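Local atomic coordinates of Ctr9 protein (Myceliophthora thermophila, PDB entry 6AF0), a protein that probably takes part in binding the RNA polymerase II complex, this chain supplying the long run of paired helices that includes its tetratricopeptide repeats. Residues H547-T551 with S587-E591; F554-L558 with I580-L584; R615-A619 with K637-E641; M695-L700 with R723-F728. All blocks are in the same frame, centred on the assembly; numbering follows the deposited sequence.

How the interactions relate
Interactions 1 and 2 sit on the same pair of antiparallel helices, 547-566 and 573-591, with centres about 10 Å apart; along the chain, 2 lies between the two halves of 1. Interaction 3 follows on helices 612-625 and 630-641, its centre about 22 Å from either of them. R617 joins it to both, reaching E589 in a salt bridge and packing against F582. Interaction 4 comes last, on helices 689-704 and 712-734, its centre about 27 Å from that of interaction 3, with nearest atoms about 13 Å apart. All four join antiparallel helices close in sequence, as in an all-helical repeat scaffold extended pair by pair.

Interaction 1: H547-T551 with S587-E591; sequences HRLAT and SYEYE
H547 lays its imidazole against Y590. The two rings are nearly parallel, 12° between planes, but slid so far apart that they barely overlap; what sits over the middle of the histidine is the tyrosine CB, 3.5 Å from the ring centroid, in a CH-pi contact. With its CG anti to the carbonyl carbon (chi1 -61°), H547 swings the imidazole over the start of the tyrosine side chain instead of its phenol end.

One turn further in, T551 and S587 meet through their hydroxyls: S587 OG donates to T551 OG1, modelled at 2.5 Å, too short to be trusted closely. T551 OG1 also lies 2.6 Å from E591 OE2, so hydroxyl, hydroxyl and carboxylate gather around the threonine oxygen. The other carboxylate oxygen serves R548, OE1 standing 3.5 Å from NE; it lies well off the guanidinium plane, making this a salt bridge of charge alone, with no N-H aimed at it. The carboxylate thus turns one oxygen to each partner. On its other branch, T551 carries CG2, 3.7 Å from CE1 of the Y588 ring.

The helices run antiparallel, 157° between directions with axes 8.8 Å apart. Helix 531-543 lies against both, A550 touching Y541 and S542, and Y590 touching S542, while Y588 also touches A597 and T600 of helix 594-607.

Interaction 2: F554-L558 with I580-L584; sequences FQAAL and IPFNL
F554 and I580 lose the most surface to this contact, followed by L558 and L584. The F554 ring offers one face to the opposite helix: N583 CB stands over it, 3.7 Å from the centroid, and the backbone N of L584 lies above the same face nearer the rim. CG anti to the carbonyl carbon (chi1 -65°) carries the ring past L584, whose CD1 packs 3.9 Å from F554 CB. A serine here would probably leave N583 CB and the L584 backbone without their aromatic cover, opening a gap between the helices.

I580 fills the next turn with two branches. Its CG2 rests 3.7 Å from L558 CG, while CD1 reaches A557 CB at 4.0 Å. L558 divides its own methyls, CD2 meeting P581 CG at 3.6 Å and CD1 meeting L584 CD2 at 3.8 Å. No hydrogen bond crosses between the segments; the N583 amide bonds elsewhere, ND2 to T579 O and OD1 to the backbone of another protein's chain.

Helix 531-543 closes one flank, its N535 touching F554, I580 and N583 and its L534 touching A557, while F582, on another side of its helix, touches D613 and R617 of helix 612-625.

Interaction 3: R615-A619 with K637-E641; sequences RTRLA and KLYQE
R615 and E641 make the polar half of this contact, with K637 as a third member. R615 NH1 faces E641 OE1 at 3.3 Å in a salt bridge, the oxygen lying at the edge of the guanidinium and near its plane. The carboxylate itself is turned almost square to that plane, 83° away, and the two side chains cross at about a right angle. E641 OE2 is taken up from its own helix by K637 NZ, one turn back, in a second salt bridge; the 2.5 Å modelled between K637 NZ and E641 OE2 is shorter than the data can support. One carboxylate is therefore shared between an arginine from across and a lysine beside it, and its negative charge probably eases the nearness of the two cations. The arginine gets there with CG anti to its own N (chi1 176°) and a bend further out at chi3 (-39°); its NH2 has a weak hydrogen bond to S609 OG.

The apolar half belongs to L638. Its CD1 pushes onto the opposite helix, against the backbone at T616 CA (3.4 Å) and the methyl of A619 (CB, 3.6 Å), and lies near the R615 carbonyl oxygen. Alongside, L638 CG passes R615 CG at 4.2 Å, the two side chains running in opposite directions. T616 OG1, hydrogen-bonded to T612 O, is also the side-chain atom of T616 nearest L638 CD1.

The axes are 10.8 Å apart, the widest of the four pairs. Helix 646-662 packs against both helices, V648 touching both T616 and L638 and L651 touching T616, while L618 turns back toward helix 594-607.

Interaction 4: M695-L700 with R723-F728; sequences MGNLHL and RAVEFF
F727 leaves its helix toward the opposite one and meets M695, G696 and H699. Its CB lies 4.0 Å from the backbone N of G696, and at CG the ring meets M695 CB at 3.6 Å. CD1 and CE1 follow M695 CB and CG. M695 stays over one face: its CB makes a CH-pi contact, and its SD, 4.6 Å from the ring centroid, adds a Met-aromatic one. F727 CE2 stands over the H699 imidazole, 3.4 Å from NE2, in a T-shaped pair with planes 68° apart, the tip CZ lying near the same nitrogen. A leucine in place of F727 would probably lose the aromatic face under M695 and the edge against H699, leaving the imidazole freer to turn.

F728 lays its ring flat against the backbone of G696, whose CA is 3.6 Å from the ring centroid, while L700 CD2 meets the ring edge at 3.8 Å. A724 CB touches both G696 O and H699 CB.

With G696 facing A724, CA to CA 4.0 Å, the helix axes approach to 7.8 Å. Small residues at the closest approach of antiparallel helices, with aromatics around them, are the hallmark of the TPR helical hairpin, which this pair resembles.

Interaction 1: H547-T551 with S587-E591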
loop_
_atom_site.group_PDB
_atom_site.type_symbol
_atom_site.label_atom_id
_atom_site.label_comp_id
_atom_site.label_asym_id
_atom_site.label_seq_id
_atom_site.Cartn_x
_atom_site.Cartn_y
_atom_site.Cartn_z
ATOM N N HIS A 547 -27.685 11.283 -10.505
ATOM C CA HIS A 547 -27.611 11.359 -11.963
ATOM C C HIS A 547 -27.450 12.773 -12.496
ATOM O O HIS A 547 -26.918 12.965 -13.587
ATOM C CB HIS A 547 -28.806 10.685 -12.608
ATOM C CG HIS A 547 -28.913 9.229 -12.281
ATOM N ND1 HIS A 547 -27.877 8.327 -12.450
ATOM C CD2 HIS A 547 -29.957 8.515 -11.802
ATOM C CE1 HIS A 547 -28.280 7.126 -12.065
ATOM N NE2 HIS A 547 -29.536 7.213 -11.667
ATOM N N ARG A 548 -27.895 13.769 -11.740
ATOM C CA ARG A 548 -27.682 15.145 -12.178
ATOM C C ARG A 548 -26.275 15.579 -11.772
ATOM O O ARG A 548 -25.543 16.232 -12.534
ATOM C CB ARG A 548 -28.768 16.092 -11.652
ATOM C CG ARG A 548 -28.394 17.567 -11.749
ATOM C CD ARG A 548 -29.463 18.435 -12.395
ATOM N NE ARG A 548 -30.793 18.236 -11.813
ATOM C CZ ARG A 548 -31.798 19.113 -11.888
ATOM N NH1 ARG A 548 -31.640 20.273 -12.516
ATOM N NH2 ARG A 548 -32.972 18.836 -11.321
ATOM N N LEU A 549 -25.866 15.182 -10.588
ATOM C CA LEU A 549 -24.513 15.497 -10.188
ATOM C C LEU A 549 -23.522 14.959 -11.206
ATOM O O LEU A 549 -22.586 15.652 -11.630
ATOM C CB LEU A 549 -24.225 14.917 -8.825
ATOM C CG LEU A 549 -23.309 15.791 -7.954
ATOM C CD1 LEU A 549 -23.573 17.297 -8.058
ATOM C CD2 LEU A 549 -23.469 15.335 -6.510
ATOM N N ALA A 550 -23.770 13.717 -11.607
ATOM C CA ALA A 550 -23.057 13.077 -12.706
ATOM C C ALA A 550 -23.108 13.902 -14.000
ATOM O O ALA A 550 -22.063 14.191 -14.610
ATOM C CB ALA A 550 -23.630 11.694 -12.940
ATOM N N THR A 551 -24.326 14.288 -14.389
ATOM C CA THR A 551 -24.576 15.093 -15.601
ATOM C C THR A 551 -23.807 16.414 -15.610
ATOM O O THR A 551 -23.267 16.829 -16.640
ATOM C CB THR A 551 -26.088 15.375 -15.772
ATOM O OG1 THR A 551 -26.767 14.174 -16.170
ATOM C CG2 THR A 551 -26.348 16.408 -16.827
ATOM N N SER A 587 -26.422 9.794 -19.008
ATOM C CA SER A 587 -26.756 10.419 -17.741
ATOM C C SER A 587 -28.102 11.090 -17.834
ATOM O O SER A 587 -28.938 10.927 -16.950
ATOM C CB SER A 587 -25.700 11.448 -17.348
ATOM O OG SER A 587 -25.887 11.843 -16.008
ATOM N N TYR A 588 -28.307 11.842 -18.911
ATOM C CA TYR A 588 -29.631 12.435 -19.218
ATOM C C TYR A 588 -30.706 11.367 -19.207
ATOM O O TYR A 588 -31.731 11.476 -18.571
ATOM C CB TYR A 588 -29.631 13.094 -20.606
ATOM C CG TYR A 588 -28.999 14.474 -20.687
ATOM C CD1 TYR A 588 -29.179 15.412 -19.667
ATOM C CD2 TYR A 588 -28.252 14.859 -21.798
ATOM C CE1 TYR A 588 -28.612 16.679 -19.738
ATOM C CE2 TYR A 588 -27.685 16.129 -21.875
ATOM C CZ TYR A 588 -27.874 17.036 -20.845
ATOM O OH TYR A 588 -27.323 18.295 -20.912
ATOM N N GLU A 589 -30.446 10.316 -19.940
ATOM C CA GLU A 589 -31.312 9.165 -19.937
ATOM C C GLU A 589 -31.628 8.623 -18.536
ATOM O O GLU A 589 -32.783 8.299 -18.234
ATOM C CB GLU A 589 -30.622 8.071 -20.711
ATOM C CG GLU A 589 -31.532 7.350 -21.643
ATOM C CD GLU A 589 -30.791 6.288 -22.377
ATOM O OE1 GLU A 589 -29.652 6.546 -22.841
ATOM O OE2 GLU A 589 -31.360 5.190 -22.460
ATOM N N TYR A 590 -30.587 8.483 -17.707
ATOM C CA TYR A 590 -30.749 8.020 -16.321
ATOM C C TYR A 590 -31.640 9.012 -15.637
ATOM O O TYR A 590 -32.573 8.652 -14.936
ATOM C CB TYR A 590 -29.406 7.939 -15.551
ATOM C CG TYR A 590 -28.689 6.610 -15.663
ATOM C CD1 TYR A 590 -29.372 5.426 -15.498
ATOM C CD2 TYR A 590 -27.323 6.541 -15.949
ATOM C CE1 TYR A 590 -28.739 4.210 -15.621
ATOM C CE2 TYR A 590 -26.671 5.321 -16.061
ATOM C CZ TYR A 590 -27.388 4.151 -15.899
ATOM O OH TYR A 590 -26.792 2.898 -16.002
ATOM N N GLU A 591 -31.316 10.272 -15.863
ATOM C CA GLU A 591 -31.984 11.389 -15.233
ATOM C C GLU A 591 -33.433 11.492 -15.623
ATOM O O GLU A 591 -34.270 11.753 -14.783
ATOM C CB GLU A 591 -31.298 12.673 -15.647
ATOM C CG GLU A 591 -31.355 13.746 -14.601
ATOM C CD GLU A 591 -30.319 14.806 -14.849
ATOM O OE1 GLU A 591 -30.552 15.942 -14.416
ATOM O OE2 GLU A 591 -29.277 14.510 -15.477
#

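Interaction 2: F554-L558 with I580-L584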
loop_
_atom_site.group_PDB
_atom_site.type_symbol
_atom_site.label_atom_id
_atom_site.label_comp_id
_atom_site.label_asym_id
_atom_site.label_seq_id
_atom_site.Cartn_x
_atom_site.Cartn_y
_atom_site.Cartn_z
ATOM N N PHE A 554 -20.126 15.484 -16.187
ATOM C CA PHE A 554 -19.874 15.246 -17.607
ATOM C C PHE A 554 -19.816 16.534 -18.412
ATOM O O PHE A 554 -18.941 16.680 -19.272
ATOM C CB PHE A 554 -20.934 14.336 -18.224
ATOM C CG PHE A 554 -20.935 12.955 -17.663
ATOM C CD1 PHE A 554 -19.761 12.215 -17.633
ATOM C CD2 PHE A 554 -22.108 12.388 -17.162
ATOM C CE1 PHE A 554 -19.743 10.944 -17.103
ATOM C CE2 PHE A 554 -22.097 11.114 -16.634
ATOM C CZ PHE A 554 -20.913 10.387 -16.611
ATOM N N GLN A 555 -20.755 17.448 -18.152
ATOM C CA GLN A 555 -20.804 18.701 -18.881
ATOM C C GLN A 555 -19.536 19.460 -18.599
ATOM O O GLN A 555 -18.917 20.008 -19.511
ATOM C CB GLN A 555 -22.014 19.536 -18.479
ATOM C CG GLN A 555 -22.142 20.839 -19.267
ATOM C CD GLN A 555 -22.168 20.616 -20.770
ATOM O OE1 GLN A 555 -21.277 21.073 -21.504
ATOM N NE2 GLN A 555 -23.190 19.887 -21.239
ATOM N N ALA A 556 -19.149 19.464 -17.326
ATOM C CA ALA A 556 -17.927 20.136 -16.878
ATOM C C ALA A 556 -16.686 19.564 -17.564
ATOM O O ALA A 556 -15.744 20.294 -17.889
ATOM C CB ALA A 556 -17.788 20.033 -15.367
ATOM N N ALA A 557 -16.697 18.254 -17.776
ATOM C CA ALA A 557 -15.625 17.561 -18.496
ATOM C C ALA A 557 -15.517 18.004 -19.948
ATOM O O ALA A 557 -14.417 18.225 -20.462
ATOM C CB ALA A 557 -15.854 16.067 -18.451
ATOM N N LEU A 558 -16.668 18.093 -20.605
ATOM C CA LEU A 558 -16.749 18.593 -21.970
ATOM C C LEU A 558 -16.202 20.004 -22.069
ATOM O O LEU A 558 -15.350 20.291 -22.905
ATOM C CB LEU A 558 -18.196 18.557 -22.472
ATOM C CG LEU A 558 -18.747 17.173 -22.813
ATOM C CD1 LEU A 558 -20.218 17.253 -23.174
ATOM C CD2 LEU A 558 -17.962 16.547 -23.956
ATOM N N ILE A 580 -17.246 11.069 -23.883
ATOM C CA ILE A 580 -17.922 11.845 -22.835
ATOM C C ILE A 580 -19.361 12.238 -23.183
ATOM O O ILE A 580 -20.233 12.136 -22.323
ATOM C CB ILE A 580 -17.136 13.094 -22.419
ATOM C CG1 ILE A 580 -15.783 12.692 -21.867
ATOM C CG2 ILE A 580 -17.889 13.872 -21.345
ATOM C CD1 ILE A 580 -14.881 13.871 -21.589
ATOM N N PRO A 581 -19.627 12.685 -24.425
ATOM C CA PRO A 581 -21.027 12.982 -24.767
ATOM C C PRO A 581 -21.967 11.775 -24.811
ATOM O O PRO A 581 -23.188 11.931 -24.750
ATOM C CB PRO A 581 -20.923 13.599 -26.158
ATOM C CG PRO A 581 -19.582 14.222 -26.152
ATOM C CD PRO A 581 -18.716 13.207 -25.450
ATOM N N PHE A 582 -21.411 10.583 -24.947
ATOM C CA PHE A 582 -22.216 9.404 -24.773
ATOM C C PHE A 582 -22.579 9.304 -23.313
ATOM O O PHE A 582 -23.742 9.117 -22.967
ATOM C CB PHE A 582 -21.492 8.140 -25.214
ATOM C CG PHE A 582 -22.193 6.885 -24.787
ATOM C CD1 PHE A 582 -23.311 6.440 -25.482
ATOM C CD2 PHE A 582 -21.769 6.181 -23.664
ATOM C CE1 PHE A 582 -23.985 5.292 -25.079
ATOM C CE2 PHE A 582 -22.421 5.031 -23.272
ATOM C CZ PHE A 582 -23.536 4.587 -23.977
ATOM N N ASN A 583 -21.573 9.452 -22.467
ATOM C CA ASN A 583 -21.776 9.396 -21.029
ATOM C C ASN A 583 -22.844 10.414 -20.638
ATOM O O ASN A 583 -23.764 10.096 -19.882
ATOM C CB ASN A 583 -20.479 9.643 -20.247
ATOM C CG ASN A 583 -19.431 8.588 -20.509
ATOM O OD1 ASN A 583 -19.143 7.773 -19.665
ATOM N ND2 ASN A 583 -18.864 8.603 -21.682
ATOM N N LEU A 584 -22.738 11.615 -21.195
ATOM C CA LEU A 584 -23.693 12.683 -20.915
ATOM C C LEU A 584 -25.115 12.326 -21.348
ATOM O O LEU A 584 -26.084 12.612 -20.636
ATOM C CB LEU A 584 -23.253 13.973 -21.600
ATOM C CG LEU A 584 -24.210 15.152 -21.394
ATOM C CD1 LEU A 584 -24.269 15.583 -19.931
ATOM C CD2 LEU A 584 -23.804 16.326 -22.258
#

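Interaction 3: R615-A619 with K637-E641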
loop_
_atom_site.group_PDB
_atom_site.type_symbol
_atom_site.label_atom_id
_atom_site.label_comp_id
_atom_site.label_asym_id
_atom_site.label_seq_id
_atom_site.Cartn_x
_atom_site.Cartn_y
_atom_site.Cartn_z
ATOM N N ARG A 615 -26.173 4.441 -30.680
ATOM C CA ARG A 615 -27.382 4.058 -31.388
ATOM C C ARG A 615 -28.080 2.877 -30.725
ATOM O O ARG A 615 -29.295 2.747 -30.835
ATOM C CB ARG A 615 -27.099 3.765 -32.863
ATOM C CG ARG A 615 -28.341 3.266 -33.613
ATOM C CD ARG A 615 -28.235 3.371 -35.126
ATOM N NE ARG A 615 -27.573 4.604 -35.541
ATOM C CZ ARG A 615 -26.754 4.715 -36.586
ATOM N NH1 ARG A 615 -26.474 3.663 -37.358
ATOM N NH2 ARG A 615 -26.205 5.892 -36.867
ATOM N N THR A 616 -27.315 2.023 -30.045
ATOM C CA THR A 616 -27.893 0.935 -29.244
ATOM C C THR A 616 -28.789 1.497 -28.134
ATOM O O THR A 616 -29.900 1.005 -27.928
ATOM C CB THR A 616 -26.822 0.039 -28.606
ATOM O OG1 THR A 616 -25.802 -0.316 -29.567
ATOM C CG2 THR A 616 -27.469 -1.208 -28.021
ATOM N N ARG A 617 -28.308 2.525 -27.432
ATOM C CA ARG A 617 -29.145 3.263 -26.461
ATOM C C ARG A 617 -30.318 3.938 -27.156
ATOM O O ARG A 617 -31.423 3.963 -26.637
ATOM C CB ARG A 617 -28.336 4.296 -25.662
ATOM C CG ARG A 617 -27.344 3.679 -24.675
ATOM C CD ARG A 617 -27.960 2.610 -23.776
ATOM N NE ARG A 617 -29.179 3.065 -23.119
ATOM C CZ ARG A 617 -29.818 2.402 -22.151
ATOM N NH1 ARG A 617 -29.382 1.245 -21.702
ATOM N NH2 ARG A 617 -30.907 2.905 -21.615
ATOM N N LEU A 618 -30.085 4.475 -28.345
ATOM C CA LEU A 618 -31.170 5.078 -29.109
ATOM C C LEU A 618 -32.237 4.034 -29.372
ATOM O O LEU A 618 -33.403 4.280 -29.169
ATOM C CB LEU A 618 -30.671 5.700 -30.417
ATOM C CG LEU A 618 -30.115 7.125 -30.292
ATOM C CD1 LEU A 618 -29.473 7.551 -31.599
ATOM C CD2 LEU A 618 -31.175 8.141 -29.871
ATOM N N ALA A 619 -31.818 2.844 -29.770
ATOM C CA ALA A 619 -32.756 1.790 -30.138
ATOM C C ALA A 619 -33.544 1.272 -28.932
ATOM O O ALA A 619 -34.692 0.815 -29.067
ATOM C CB ALA A 619 -32.022 0.655 -30.824
ATOM N N LYS A 637 -32.946 -2.831 -37.647
ATOM C CA LYS A 637 -31.999 -2.033 -38.421
ATOM C C LYS A 637 -30.618 -2.093 -37.782
ATOM O O LYS A 637 -29.625 -2.283 -38.476
ATOM C CB LYS A 637 -32.521 -0.591 -38.535
ATOM C CG LYS A 637 -31.724 0.330 -39.440
ATOM C CD LYS A 637 -32.439 1.676 -39.623
ATOM C CE LYS A 637 -31.565 2.775 -40.238
ATOM N NZ LYS A 637 -30.168 2.793 -39.718
ATOM N N LEU A 638 -30.581 -1.994 -36.452
ATOM C CA LEU A 638 -29.331 -2.027 -35.663
ATOM C C LEU A 638 -28.681 -3.393 -35.610
ATOM O O LEU A 638 -27.463 -3.510 -35.577
ATOM C CB LEU A 638 -29.600 -1.626 -34.216
ATOM C CG LEU A 638 -28.462 -0.909 -33.482
ATOM C CD1 LEU A 638 -28.912 -0.629 -32.077
ATOM C CD2 LEU A 638 -27.139 -1.651 -33.427
ATOM N N TYR A 639 -29.512 -4.421 -35.534
ATOM C CA TYR A 639 -29.048 -5.784 -35.631
ATOM C C TYR A 639 -28.445 -6.056 -37.023
ATOM O O TYR A 639 -27.372 -6.661 -37.138
ATOM C CB TYR A 639 -30.205 -6.731 -35.367
ATOM C CG TYR A 639 -29.766 -8.165 -35.283
ATOM C CD1 TYR A 639 -30.126 -9.096 -36.267
ATOM C CD2 TYR A 639 -28.970 -8.583 -34.245
ATOM C CE1 TYR A 639 -29.713 -10.416 -36.194
ATOM C CE2 TYR A 639 -28.562 -9.882 -34.156
ATOM C CZ TYR A 639 -28.929 -10.806 -35.126
ATOM O OH TYR A 639 -28.492 -12.113 -35.014
ATOM N N GLN A 640 -29.136 -5.597 -38.070
ATOM C CA GLN A 640 -28.655 -5.774 -39.440
ATOM C C GLN A 640 -27.377 -4.965 -39.585
ATOM O O GLN A 640 -26.295 -5.541 -39.697
ATOM C CB GLN A 640 -29.733 -5.389 -40.481
ATOM C CG GLN A 640 -29.269 -5.187 -41.935
ATOM C CD GLN A 640 -28.177 -6.147 -42.418
ATOM O OE1 GLN A 640 -27.033 -5.732 -42.613
ATOM N NE2 GLN A 640 -28.530 -7.420 -42.641
ATOM N N GLU A 641 -27.493 -3.639 -39.504
ATOM C CA GLU A 641 -26.349 -2.753 -39.729
ATOM C C GLU A 641 -25.162 -3.061 -38.858
ATOM O O GLU A 641 -24.060 -2.660 -39.191
ATOM C CB GLU A 641 -26.721 -1.298 -39.513
ATOM C CG GLU A 641 -27.353 -0.666 -40.734
ATOM C CD GLU A 641 -27.794 0.751 -40.475
ATOM O OE1 GLU A 641 -27.095 1.483 -39.730
ATOM O OE2 GLU A 641 -28.850 1.128 -41.025
#

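Interaction 4: M695-L700 with R723-F728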
loop_
_atom_site.group_PDB
_atom_site.type_symbol
_atom_site.label_atom_id
_atom_site.label_comp_id
_atom_site.label_asym_id
_atom_site.label_seq_id
_atom_site.Cartn_x
_atom_site.Cartn_y
_atom_site.Cartn_z
ATOM N N MET A 695 -31.258 -18.585 -21.735
ATOM C CA MET A 695 -31.605 -19.939 -22.145
ATOM C C MET A 695 -32.344 -20.687 -21.048
ATOM O O MET A 695 -33.373 -21.308 -21.298
ATOM C CB MET A 695 -30.347 -20.701 -22.540
ATOM C CG MET A 695 -29.680 -20.210 -23.812
ATOM S SD MET A 695 -30.288 -21.098 -25.265
ATOM C CE MET A 695 -31.923 -20.426 -25.375
ATOM N N GLY A 696 -31.797 -20.620 -19.839
ATOM C CA GLY A 696 -32.409 -21.214 -18.660
ATOM C C GLY A 696 -33.823 -20.721 -18.503
ATOM O O GLY A 696 -34.702 -21.496 -18.153
ATOM N N ASN A 697 -34.022 -19.428 -18.778
ATOM C CA ASN A 697 -35.345 -18.777 -18.785
ATOM C C ASN A 697 -36.290 -19.318 -19.832
ATOM O O ASN A 697 -37.458 -19.561 -19.544
ATOM C CB ASN A 697 -35.204 -17.285 -19.062
ATOM C CG ASN A 697 -34.798 -16.484 -17.840
ATOM O OD1 ASN A 697 -34.620 -17.012 -16.732
ATOM N ND2 ASN A 697 -34.647 -15.177 -18.045
ATOM N N LEU A 698 -35.787 -19.458 -21.055
ATOM C CA LEU A 698 -36.607 -19.896 -22.178
ATOM C C LEU A 698 -37.019 -21.342 -22.005
ATOM O O LEU A 698 -38.199 -21.695 -22.152
ATOM C CB LEU A 698 -35.867 -19.740 -23.501
ATOM C CG LEU A 698 -36.772 -19.387 -24.697
ATOM C CD1 LEU A 698 -35.924 -18.972 -25.883
ATOM C CD2 LEU A 698 -37.723 -20.514 -25.096
ATOM N N HIS A 699 -36.030 -22.177 -21.703
ATOM C CA HIS A 699 -36.279 -23.581 -21.404
ATOM C C HIS A 699 -37.382 -23.638 -20.367
ATOM O O HIS A 699 -38.468 -24.159 -20.632
ATOM C CB HIS A 699 -35.000 -24.280 -20.906
ATOM C CG HIS A 699 -34.127 -24.798 -22.010
ATOM N ND1 HIS A 699 -33.712 -26.111 -22.077
ATOM C CD2 HIS A 699 -33.616 -24.188 -23.107
ATOM C CE1 HIS A 699 -32.978 -26.286 -23.163
ATOM N NE2 HIS A 699 -32.902 -25.133 -23.803
ATOM N N LEU A 700 -37.107 -23.020 -19.222
ATOM C CA LEU A 700 -38.000 -23.021 -18.056
ATOM C C LEU A 700 -39.455 -22.694 -18.386
ATOM O O LEU A 700 -40.393 -23.306 -17.877
ATOM C CB LEU A 700 -37.479 -22.011 -17.038
ATOM C CG LEU A 700 -37.538 -22.348 -15.564
ATOM C CD1 LEU A 700 -37.017 -23.741 -15.265
ATOM C CD2 LEU A 700 -36.736 -21.301 -14.819
ATOM N N ARG A 723 -31.800 -29.309 -18.716
ATOM C CA ARG A 723 -31.081 -28.441 -19.656
ATOM C C ARG A 723 -31.067 -26.989 -19.223
ATOM O O ARG A 723 -30.046 -26.322 -19.345
ATOM C CB ARG A 723 -31.687 -28.525 -21.041
ATOM C CG ARG A 723 -31.435 -29.852 -21.698
ATOM C CD ARG A 723 -32.086 -29.910 -23.055
ATOM N NE ARG A 723 -31.893 -31.224 -23.650
ATOM C CZ ARG A 723 -32.532 -31.652 -24.726
ATOM N NH1 ARG A 723 -33.409 -30.856 -25.327
ATOM N NH2 ARG A 723 -32.293 -32.875 -25.193
ATOM N N ALA A 724 -32.208 -26.503 -18.741
ATOM C CA ALA A 724 -32.300 -25.166 -18.182
ATOM C C ALA A 724 -31.264 -25.004 -17.080
ATOM O O ALA A 724 -30.541 -24.010 -17.033
ATOM C CB ALA A 724 -33.696 -24.906 -17.632
ATOM N N VAL A 725 -31.179 -25.987 -16.200
ATOM C CA VAL A 725 -30.223 -25.920 -15.103
ATOM C C VAL A 725 -28.773 -26.040 -15.616
ATOM O O VAL A 725 -27.856 -25.451 -15.037
ATOM C CB VAL A 725 -30.562 -26.963 -14.028
ATOM C CG1 VAL A 725 -29.509 -26.993 -12.937
ATOM C CG2 VAL A 725 -31.919 -26.645 -13.414
ATOM N N GLU A 726 -28.575 -26.786 -16.704
ATOM C CA GLU A 726 -27.284 -26.829 -17.413
ATOM C C GLU A 726 -26.789 -25.399 -17.633
ATOM O O GLU A 726 -25.702 -25.024 -17.165
ATOM C CB GLU A 726 -27.416 -27.537 -18.780
ATOM C CG GLU A 726 -26.303 -28.523 -19.130
ATOM C CD GLU A 726 -26.680 -29.956 -18.784
ATOM O OE1 GLU A 726 -27.651 -30.473 -19.374
ATOM O OE2 GLU A 726 -26.024 -30.569 -17.917
ATOM N N PHE A 727 -27.609 -24.612 -18.334
ATOM C CA PHE A 727 -27.274 -23.224 -18.671
ATOM C C PHE A 727 -27.178 -22.320 -17.436
ATOM O O PHE A 727 -26.273 -21.493 -17.332
ATOM C CB PHE A 727 -28.300 -22.614 -19.612
ATOM C CG PHE A 727 -28.485 -23.352 -20.903
ATOM C CD1 PHE A 727 -27.583 -23.237 -21.925
ATOM C CD2 PHE A 727 -29.618 -24.097 -21.121
ATOM C CE1 PHE A 727 -27.790 -23.882 -23.130
ATOM C CE2 PHE A 727 -29.831 -24.746 -22.325
ATOM C CZ PHE A 727 -28.919 -24.635 -23.332
ATOM N N PHE A 728 -28.118 -22.453 -16.511
ATOM C CA PHE A 728 -28.065 -21.655 -15.300
ATOM C C PHE A 728 -26.776 -21.846 -14.515
ATOM O O PHE A 728 -26.247 -20.884 -13.933
ATOM C CB PHE A 728 -29.237 -21.974 -14.368
ATOM C CG PHE A 728 -30.543 -21.348 -14.774
ATOM C CD1 PHE A 728 -30.599 -20.058 -15.299
ATOM C CD2 PHE A 728 -31.731 -22.050 -14.598
ATOM C CE1 PHE A 728 -31.809 -19.505 -15.667
ATOM C CE2 PHE A 728 -32.942 -21.494 -14.962
ATOM C CZ PHE A 728 -32.984 -20.221 -15.498
#